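Side-chain contacts in DNA repair protein RecN (Deinococcus radiodurans, PDB 4ABX), which probably takes part in recombinational repair of damaged DNA as an SMC-like ATP-binding protein, here represented by its coiled-coil domain: residues A[22-27]-A[149-154]; A[60-65]-A[109-114]; A[67-72]-A[102-107]. All coordinates share one frame; numbering follows the deposited sequence.

Overall arrangement
The three contacts show how an elongated helical rod changes its chemistry along its length. Interaction 1 joins the first and last helices near the end that carries both chain termini, while interactions 2 and 3 lie beyond the chain's centre, their centres about 50 and 58 Å from that of interaction 1. Those two share helix 87-115, touch each other, and meet the second subunit. Each contact is only partly buried. Interaction 1 sets one buried isoleucine against a glycine and a partly exposed ring; interaction 2 couples a buried leucine pair to a salt bridge at the surface; interaction 3 joins its segments through apolar contacts, with a side-chain cap at the start of helix 68-83.

Interaction 1: A[22-27]-A[149-154]; sequences QEISEV and VEFGAQ
The ring of Phe151 is approached obliquely by the terminal methyl of Ile24, whose CD1 lies 4.1 Å from Phe151 CD1. A second ring, that of Tyr141 on helix 121-141, also meets Phe151, with the two planes inclined at about 50°; Tyr141 touches Ile24 as well, and the three side chains form a small, largely apolar cluster. The principle at work is that a long side chain fits where its partner helix has none. Ile24 is buried and brings CD1 to 3.8 Å from Gly152 CA. CD1 stands anti to Ile24 CA (chi2 165°), which carries that methyl away from its own helix. The CA atoms of Ile24 and Gly152 are accordingly 6.6 Å apart, and the absence of a side chain on Gly152 lets the methyl lie against the backbone.

Polar groups stay off this line. Glu23, one residue before Ile24, turns instead to helix 121-141, with a salt bridge to Lys140 and a hydrogen bond to Tyr141. The loop after helix 6-27 adds two prolines, Pro29 touching Ile24 and Pro31 touching Val149. Helices 6-27 and 145-169 run in opposing directions here, as expected of the antiparallel coiled coil that, in SMC-like proteins, projects from an ATPase head.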
loop_
_atom_site.group_PDB
_atom_site.type_symbol
_atom_site.label_atom_id
_atom_site.label_comp_id
_atom_site.label_asym_id
_atom_site.label_seq_id
_atom_site.Cartn_x
_atom_site.Cartn_y
_atom_site.Cartn_z
ATOM N N GLN A 22 -25.678 5.718 -54.112
ATOM C CA GLN A 22 -26.048 6.584 -53.000
ATOM C C GLN A 22 -25.146 6.337 -51.791
ATOM O O GLN A 22 -24.646 7.286 -51.185
ATOM C CB GLN A 22 -27.514 6.367 -52.612
ATOM C CG GLN A 22 -28.021 7.307 -51.529
ATOM C CD GLN A 22 -29.491 7.083 -51.196
ATOM O OE1 GLN A 22 -30.057 6.024 -51.486
ATOM N NE2 GLN A 22 -30.117 8.085 -50.587
ATOM N N GLU A 23 -24.941 5.066 -51.441
ATOM C CA GLU A 23 -24.131 4.730 -50.266
ATOM C C GLU A 23 -22.731 5.324 -50.350
ATOM O O GLU A 23 -22.247 5.944 -49.402
ATOM C CB GLU A 23 -24.031 3.214 -50.052
ATOM C CG GLU A 23 -23.246 2.854 -48.796
ATOM C CD GLU A 23 -23.176 1.357 -48.525
ATOM O OE1 GLU A 23 -23.285 0.557 -49.479
ATOM O OE2 GLU A 23 -23.004 0.983 -47.346
ATOM N N ILE A 24 -22.082 5.118 -51.489
ATOM C CA ILE A 24 -20.742 5.641 -51.727
ATOM C C ILE A 24 -20.705 7.175 -51.757
ATOM O O ILE A 24 -19.784 7.802 -51.230
ATOM C CB ILE A 24 -20.178 5.071 -53.049
ATOM C CG1 ILE A 24 -19.876 3.580 -52.886
ATOM C CG2 ILE A 24 -18.938 5.851 -53.503
ATOM C CD1 ILE A 24 -19.671 2.834 -54.206
ATOM N N SER A 25 -21.718 7.782 -52.362
ATOM C CA SER A 25 -21.719 9.227 -52.542
ATOM C C SER A 25 -21.957 9.954 -51.226
ATOM O O SER A 25 -21.424 11.042 -51.004
ATOM C CB SER A 25 -22.770 9.637 -53.579
ATOM O OG SER A 25 -22.551 8.942 -54.794
ATOM N N GLU A 26 -22.759 9.355 -50.355
ATOM C CA GLU A 26 -23.047 9.965 -49.057
ATOM C C GLU A 26 -21.811 10.040 -48.166
ATOM O O GLU A 26 -21.687 10.947 -47.343
ATOM C CB GLU A 26 -24.178 9.222 -48.340
ATOM C CG GLU A 26 -25.542 9.463 -48.969
ATOM C CD GLU A 26 -26.644 8.661 -48.311
ATOM O OE1 GLU A 26 -26.325 7.755 -47.513
ATOM O OE2 GLU A 26 -27.830 8.935 -48.594
ATOM N N VAL A 27 -20.898 9.090 -48.339
ATOM C CA VAL A 27 -19.666 9.056 -47.553
ATOM C C VAL A 27 -18.577 9.873 -48.240
ATOM O O VAL A 27 -17.720 10.480 -47.584
ATOM C CB VAL A 27 -19.183 7.609 -47.338
ATOM C CG1 VAL A 27 -17.835 7.588 -46.631
ATOM C CG2 VAL A 27 -20.220 6.824 -46.552
ATOM N N VAL A 149 -14.126 4.041 -55.282
ATOM C CA VAL A 149 -14.526 5.139 -56.154
ATOM C C VAL A 149 -14.810 4.606 -57.558
ATOM O O VAL A 149 -15.818 4.961 -58.180
ATOM C CB VAL A 149 -13.453 6.244 -56.201
ATOM C CG1 VAL A 149 -13.728 7.217 -57.348
ATOM C CG2 VAL A 149 -13.386 6.975 -54.861
ATOM N N GLU A 150 -13.921 3.745 -58.043
ATOM C CA GLU A 150 -14.109 3.098 -59.338
ATOM C C GLU A 150 -15.415 2.298 -59.373
ATOM O O GLU A 150 -16.182 2.383 -60.342
ATOM C CB GLU A 150 -12.913 2.194 -59.661
ATOM C CG GLU A 150 -13.073 1.352 -60.920
ATOM C CD GLU A 150 -13.070 2.179 -62.195
ATOM O OE1 GLU A 150 -12.706 3.373 -62.137
ATOM O OE2 GLU A 150 -13.428 1.629 -63.260
ATOM N N PHE A 151 -15.674 1.535 -58.312
ATOM C CA PHE A 151 -16.899 0.744 -58.225
ATOM C C PHE A 151 -18.124 1.633 -58.416
ATOM O O PHE A 151 -19.045 1.276 -59.143
ATOM C CB PHE A 151 -16.989 -0.023 -56.894
ATOM C CG PHE A 151 -18.186 -0.946 -56.795
ATOM C CD1 PHE A 151 -19.471 -0.436 -56.658
ATOM C CD2 PHE A 151 -18.025 -2.320 -56.851
ATOM C CE1 PHE A 151 -20.576 -1.287 -56.575
ATOM C CE2 PHE A 151 -19.119 -3.173 -56.762
ATOM C CZ PHE A 151 -20.395 -2.655 -56.627
ATOM N N GLY A 152 -18.125 2.797 -57.776
ATOM C CA GLY A 152 -19.244 3.719 -57.883
ATOM C C GLY A 152 -19.408 4.333 -59.264
ATOM O O GLY A 152 -20.530 4.557 -59.724
ATOM N N ALA A 153 -18.287 4.628 -59.920
ATOM C CA ALA A 153 -18.313 5.167 -61.276
ATOM C C ALA A 153 -18.923 4.170 -62.251
ATOM O O ALA A 153 -19.765 4.523 -63.078
ATOM C CB ALA A 153 -16.905 5.562 -61.726
ATOM N N GLN A 154 -18.487 2.919 -62.159
ATOM C CA GLN A 154 -19.019 1.870 -63.012
ATOM C C GLN A 154 -20.493 1.642 -62.712
ATOM O O GLN A 154 -21.297 1.421 -63.618
ATOM C CB GLN A 154 -18.250 0.570 -62.798
ATOM C CG GLN A 154 -16.766 0.684 -63.042
ATOM C CD GLN A 154 -16.134 -0.662 -63.315
ATOM O OE1 GLN A 154 -16.819 -1.607 -63.711
ATOM N NE2 GLN A 154 -14.824 -0.762 -63.101
#

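Interaction 2: A[60-65]-A[109-114]; sequences LLSDGD and ELRDVA
Leu61 overlaps Leu110 methyl to methyl, with the two CD1 atoms 4.1 Å apart and the side chains crossing at about a right angle. Both residues are buried, and they belong to the apolar layer between the antiparallel helices 33-63 and 87-115, at the point where the first of these ends. The backbones are well separated, 9.9 Å between Leu61 CA and Leu110 CA, and the side chains alone bridge the gap. The layer extends beyond the pair: Leu61 also packs on Ala75 of the second subunit, and Leu110 on Leu92 of that subunit.

Beside this apolar layer the chemistry changes to a bidentate, end-on salt bridge. Arg111 and Asp63 reach out from opposite directions, the arginine chain bending at its third torsion (chi3 -48°) to present both terminal nitrogens. NH1 of Arg111 donates to Asp63 OD2 over 2.8 Å, and NH2 of Arg111 to Asp63 OD1 over a longer 3.3 Å. Each bond is nearly straight, at 162°, and each oxygen is met on its syn side. The carboxylate is not quite coplanar with the guanidinium; the planes stand 25° apart. The two parallel bonds fix the rotation of both groups. Were Arg111 shortened to alanine, the Asp63 carboxylate would probably lose its opposite charge and both of these bonds, and be more able to turn, with a weak bond from Ser62 remaining. Val58, earlier on helix 33-63, touches the side chains of both Asp63 and Arg111. Ser62 completes the polar side: its OG makes that weak hydrogen bond to Asp63 OD1 and sits near the guanidinium plane, 4.0 Å from Arg111 NH2.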
loop_
_atom_site.group_PDB
_atom_site.type_symbol
_atom_site.label_atom_id
_atom_site.label_comp_id
_atom_site.label_asym_id
_atom_site.label_seq_id
_atom_site.Cartn_x
_atom_site.Cartn_y
_atom_site.Cartn_z
ATOM N N LEU A 60 -3.475 4.899 -7.592
ATOM C CA LEU A 60 -2.773 3.866 -6.828
ATOM C C LEU A 60 -1.789 4.430 -5.809
ATOM O O LEU A 60 -1.537 3.817 -4.768
ATOM C CB LEU A 60 -2.030 2.913 -7.770
ATOM C CG LEU A 60 -2.866 1.986 -8.656
ATOM C CD1 LEU A 60 -2.042 1.477 -9.841
ATOM C CD2 LEU A 60 -3.457 0.825 -7.863
ATOM N N LEU A 61 -1.219 5.592 -6.107
ATOM C CA LEU A 61 -0.225 6.173 -5.216
ATOM C C LEU A 61 -0.869 7.001 -4.109
ATOM O O LEU A 61 -0.301 7.136 -3.028
ATOM C CB LEU A 61 0.773 7.043 -5.988
ATOM C CG LEU A 61 1.769 6.362 -6.929
ATOM C CD1 LEU A 61 2.740 7.394 -7.478
ATOM C CD2 LEU A 61 2.524 5.231 -6.218
ATOM N N SER A 62 -2.057 7.542 -4.372
ATOM C CA SER A 62 -2.568 8.621 -3.535
ATOM C C SER A 62 -4.088 8.670 -3.328
ATOM O O SER A 62 -4.554 8.721 -2.194
ATOM C CB SER A 62 -2.078 9.965 -4.090
ATOM O OG SER A 62 -2.399 11.032 -3.213
ATOM N N ASP A 63 -4.853 8.664 -4.418
ATOM C CA ASP A 63 -6.281 8.979 -4.348
ATOM C C ASP A 63 -7.224 7.802 -4.093
ATOM O O ASP A 63 -8.322 7.994 -3.572
ATOM C CB ASP A 63 -6.724 9.726 -5.612
ATOM C CG ASP A 63 -6.230 11.157 -5.647
ATOM O OD1 ASP A 63 -5.333 11.500 -4.843
ATOM O OD2 ASP A 63 -6.737 11.936 -6.483
ATOM N N GLY A 64 -6.818 6.596 -4.474
ATOM C CA GLY A 64 -7.652 5.427 -4.261
ATOM C C GLY A 64 -7.961 5.228 -2.786
ATOM O O GLY A 64 -7.219 5.699 -1.921
ATOM N N ASP A 65 -9.061 4.542 -2.494
ATOM C CA ASP A 65 -9.403 4.234 -1.107
ATOM C C ASP A 65 -8.238 3.493 -0.465
ATOM O O ASP A 65 -7.866 3.755 0.684
ATOM C CB ASP A 65 -10.684 3.405 -1.038
ATOM C CG ASP A 65 -11.911 4.200 -1.443
ATOM O OD1 ASP A 65 -12.133 5.285 -0.862
ATOM O OD2 ASP A 65 -12.645 3.748 -2.349
ATOM N N GLU A 109 3.069 15.364 -9.568
ATOM C CA GLU A 109 3.493 15.619 -10.942
ATOM C C GLU A 109 2.617 14.865 -11.938
ATOM O O GLU A 109 2.281 15.380 -13.015
ATOM C CB GLU A 109 4.956 15.239 -11.141
ATOM C CG GLU A 109 5.826 16.392 -11.620
ATOM C CD GLU A 109 6.480 17.130 -10.475
ATOM O OE1 GLU A 109 7.340 16.526 -9.802
ATOM O OE2 GLU A 109 6.134 18.306 -10.243
ATOM N N LEU A 110 2.255 13.640 -11.576
ATOM C CA LEU A 110 1.351 12.844 -12.394
ATOM C C LEU A 110 0.006 13.543 -12.554
ATOM O O LEU A 110 -0.560 13.575 -13.647
ATOM C CB LEU A 110 1.160 11.456 -11.784
ATOM C CG LEU A 110 2.381 10.536 -11.862
ATOM C CD1 LEU A 110 2.134 9.237 -11.098
ATOM C CD2 LEU A 110 2.759 10.254 -13.316
ATOM N N ARG A 111 -0.508 14.091 -11.459
ATOM C CA ARG A 111 -1.775 14.810 -11.502
ATOM C C ARG A 111 -1.669 15.988 -12.463
ATOM O O ARG A 111 -2.616 16.299 -13.180
ATOM C CB ARG A 111 -2.170 15.291 -10.106
ATOM C CG ARG A 111 -3.643 15.630 -9.962
ATOM C CD ARG A 111 -3.937 16.254 -8.607
ATOM N NE ARG A 111 -3.352 15.497 -7.499
ATOM C CZ ARG A 111 -3.935 14.456 -6.912
ATOM N NH1 ARG A 111 -5.122 14.037 -7.329
ATOM N NH2 ARG A 111 -3.331 13.833 -5.910
ATOM N N ASP A 112 -0.508 16.640 -12.473
ATOM C CA ASP A 112 -0.245 17.732 -13.407
ATOM C C ASP A 112 -0.253 17.246 -14.855
ATOM O O ASP A 112 -0.758 17.936 -15.738
ATOM C CB ASP A 112 1.086 18.421 -13.092
ATOM C CG ASP A 112 1.010 19.308 -11.864
ATOM O OD1 ASP A 112 -0.115 19.623 -11.423
ATOM O OD2 ASP A 112 2.078 19.700 -11.344
ATOM N N VAL A 113 0.313 16.066 -15.098
ATOM C CA VAL A 113 0.312 15.502 -16.447
ATOM C C VAL A 113 -1.120 15.319 -16.929
ATOM O O VAL A 113 -1.469 15.724 -18.035
ATOM C CB VAL A 113 1.041 14.142 -16.517
ATOM C CG1 VAL A 113 0.799 13.470 -17.879
ATOM C CG2 VAL A 113 2.529 14.308 -16.249
ATOM N N ALA A 114 -1.948 14.706 -16.088
ATOM C CA ALA A 114 -3.339 14.453 -16.439
ATOM C C ALA A 114 -4.099 15.757 -16.635
ATOM O O ALA A 114 -4.804 15.932 -17.626
ATOM C CB ALA A 114 -4.010 13.598 -15.373
#

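Interaction 3: A[67-72]-A[102-107]; sequences NAAGLI and SVQAIA
Val103 forks at CB into two methyls, and each finds a different partner on helix 68-83. CG1, lying anti to the backbone N (chi1 163°), faces the first turn, 4.5 Å from Ala69 CB and marginally nearer to the backbone N of Ala69. CG2 takes the other branch and meets the end of Ile72 tip to tip, 4.0 Å from Ile72 CD1. The small alanine permits the closest backbone approach of the two segments, 6.6 Å between Ala69 CA and Val103 CA. Gln104 adds a more peripheral touch on Ala69 CB through its CG, less certain because the residue was modelled in two conformers.

The segments run nearly antiparallel, their axes 164° apart in direction and 10.1 Å at closest approach. Helix 68-83 opens at Asn67, a side-chain N-cap: OD1 of Asn67 accepts from Gly70 N over 2.7 Å, with the donor above the carbonyl plane. The amide's other end, ND2, bonds to Gly64 O, tying the cap to the preceding turn. Ile72 and Ala68 are also covered by Ala68 and Ile72 of the second subunit, respectively. With no hydrogen bond across the segments, their pairing rests on apolar contacts, mostly of methyl groups, and the cap at Asn67 serves the helix start, not the pairing.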
loop_
_atom_site.group_PDB
_atom_site.type_symbol
_atom_site.label_atom_id
_atom_site.label_comp_id
_atom_site.label_asym_id
_atom_site.label_seq_id
_atom_site.Cartn_x
_atom_site.Cartn_y
_atom_site.Cartn_z
ATOM N N ASN A 67 -4.316 3.164 -1.106
ATOM C CA ASN A 67 -3.232 3.789 -1.857
ATOM C C ASN A 67 -1.869 3.633 -1.195
ATOM O O ASN A 67 -1.768 3.394 0.012
ATOM C CB ASN A 67 -3.542 5.265 -2.124
ATOM C CG ASN A 67 -3.588 6.092 -0.853
ATOM O OD1 ASN A 67 -2.559 6.552 -0.359
ATOM N ND2 ASN A 67 -4.786 6.289 -0.318
ATOM N N ALA A 68 -0.819 3.774 -1.996
ATOM C CA ALA A 68 0.544 3.585 -1.525
ATOM C C ALA A 68 0.928 4.546 -0.395
ATOM O O ALA A 68 1.474 4.122 0.626
ATOM C CB ALA A 68 1.517 3.703 -2.687
ATOM N N ALA A 69 0.644 5.834 -0.576
ATOM C CA ALA A 69 1.007 6.837 0.423
ATOM C C ALA A 69 0.351 6.539 1.771
ATOM O O ALA A 69 0.976 6.679 2.822
ATOM C CB ALA A 69 0.629 8.237 -0.055
ATOM N N GLY A 70 -0.912 6.129 1.729
ATOM C CA GLY A 70 -1.644 5.775 2.933
ATOM C C GLY A 70 -1.003 4.629 3.689
ATOM O O GLY A 70 -0.898 4.663 4.913
ATOM N N LEU A 71 -0.562 3.604 2.965
ATOM C CA LEU A 71 0.080 2.462 3.616
ATOM C C LEU A 71 1.444 2.818 4.190
ATOM O O LEU A 71 1.803 2.377 5.284
ATOM C CB LEU A 71 0.189 1.273 2.662
ATOM C CG LEU A 71 -1.174 0.712 2.262
ATOM C CD1 LEU A 71 -1.009 -0.484 1.340
ATOM C CD2 LEU A 71 -1.972 0.337 3.503
ATOM N N ILE A 72 2.208 3.616 3.454
ATOM C CA ILE A 72 3.497 4.076 3.947
ATOM C C ILE A 72 3.301 4.855 5.248
ATOM O O ILE A 72 4.060 4.693 6.203
ATOM C CB ILE A 72 4.233 4.939 2.895
ATOM C CG1 ILE A 72 4.525 4.109 1.639
ATOM C CG2 ILE A 72 5.527 5.513 3.469
ATOM C CD1 ILE A 72 5.273 4.879 0.545
ATOM N N SER A 102 8.610 11.460 -1.471
ATOM C CA SER A 102 8.895 11.197 -2.879
ATOM C C SER A 102 7.662 10.676 -3.605
ATOM O O SER A 102 7.371 11.089 -4.729
ATOM C CB SER A 102 10.032 10.182 -3.019
ATOM O OG SER A 102 11.249 10.697 -2.516
ATOM N N VAL A 103 6.944 9.761 -2.962
ATOM C CA VAL A 103 5.758 9.163 -3.562
ATOM C C VAL A 103 4.656 10.198 -3.761
ATOM O O VAL A 103 3.989 10.212 -4.795
ATOM C CB VAL A 103 5.234 7.962 -2.734
ATOM C CG1 VAL A 103 3.805 7.633 -3.117
ATOM C CG2 VAL A 103 6.134 6.748 -2.941
ATOM N N GLN A 104 4.482 11.066 -2.771
ATOM C CA GLN A 104 3.482 12.122 -2.841
ATOM C C GLN A 104 3.851 13.145 -3.909
ATOM O O GLN A 104 2.997 13.604 -4.669
ATOM C CB GLN A 104 3.322 12.793 -1.474
ATOM C CG GLN A 104 2.803 11.845 -0.397
ATOM C CD GLN A 104 2.764 12.475 0.983
ATOM O OE1 GLN A 104 3.681 13.195 1.380
ATOM N NE2 GLN A 104 1.696 12.201 1.726
ATOM N N ALA A 105 5.134 13.488 -3.967
ATOM C CA ALA A 105 5.632 14.428 -4.960
ATOM C C ALA A 105 5.379 13.873 -6.359
ATOM O O ALA A 105 4.896 14.580 -7.249
ATOM C CB ALA A 105 7.118 14.701 -4.742
ATOM N N ILE A 106 5.685 12.592 -6.543
ATOM C CA ILE A 106 5.464 11.938 -7.826
ATOM C C ILE A 106 3.979 11.927 -8.197
ATOM O O ILE A 106 3.617 12.200 -9.343
ATOM C CB ILE A 106 6.024 10.511 -7.836
ATOM C CG1 ILE A 106 7.557 10.549 -7.835
ATOM C CG2 ILE A 106 5.510 9.746 -9.049
ATOM C CD1 ILE A 106 8.192 9.194 -7.571
ATOM N N ALA A 107 3.125 11.628 -7.223
ATOM C CA ALA A 107 1.685 11.650 -7.455
ATOM C C ALA A 107 1.211 13.046 -7.865
ATOM O O ALA A 107 0.287 13.189 -8.666
ATOM C CB ALA A 107 0.932 11.162 -6.214
#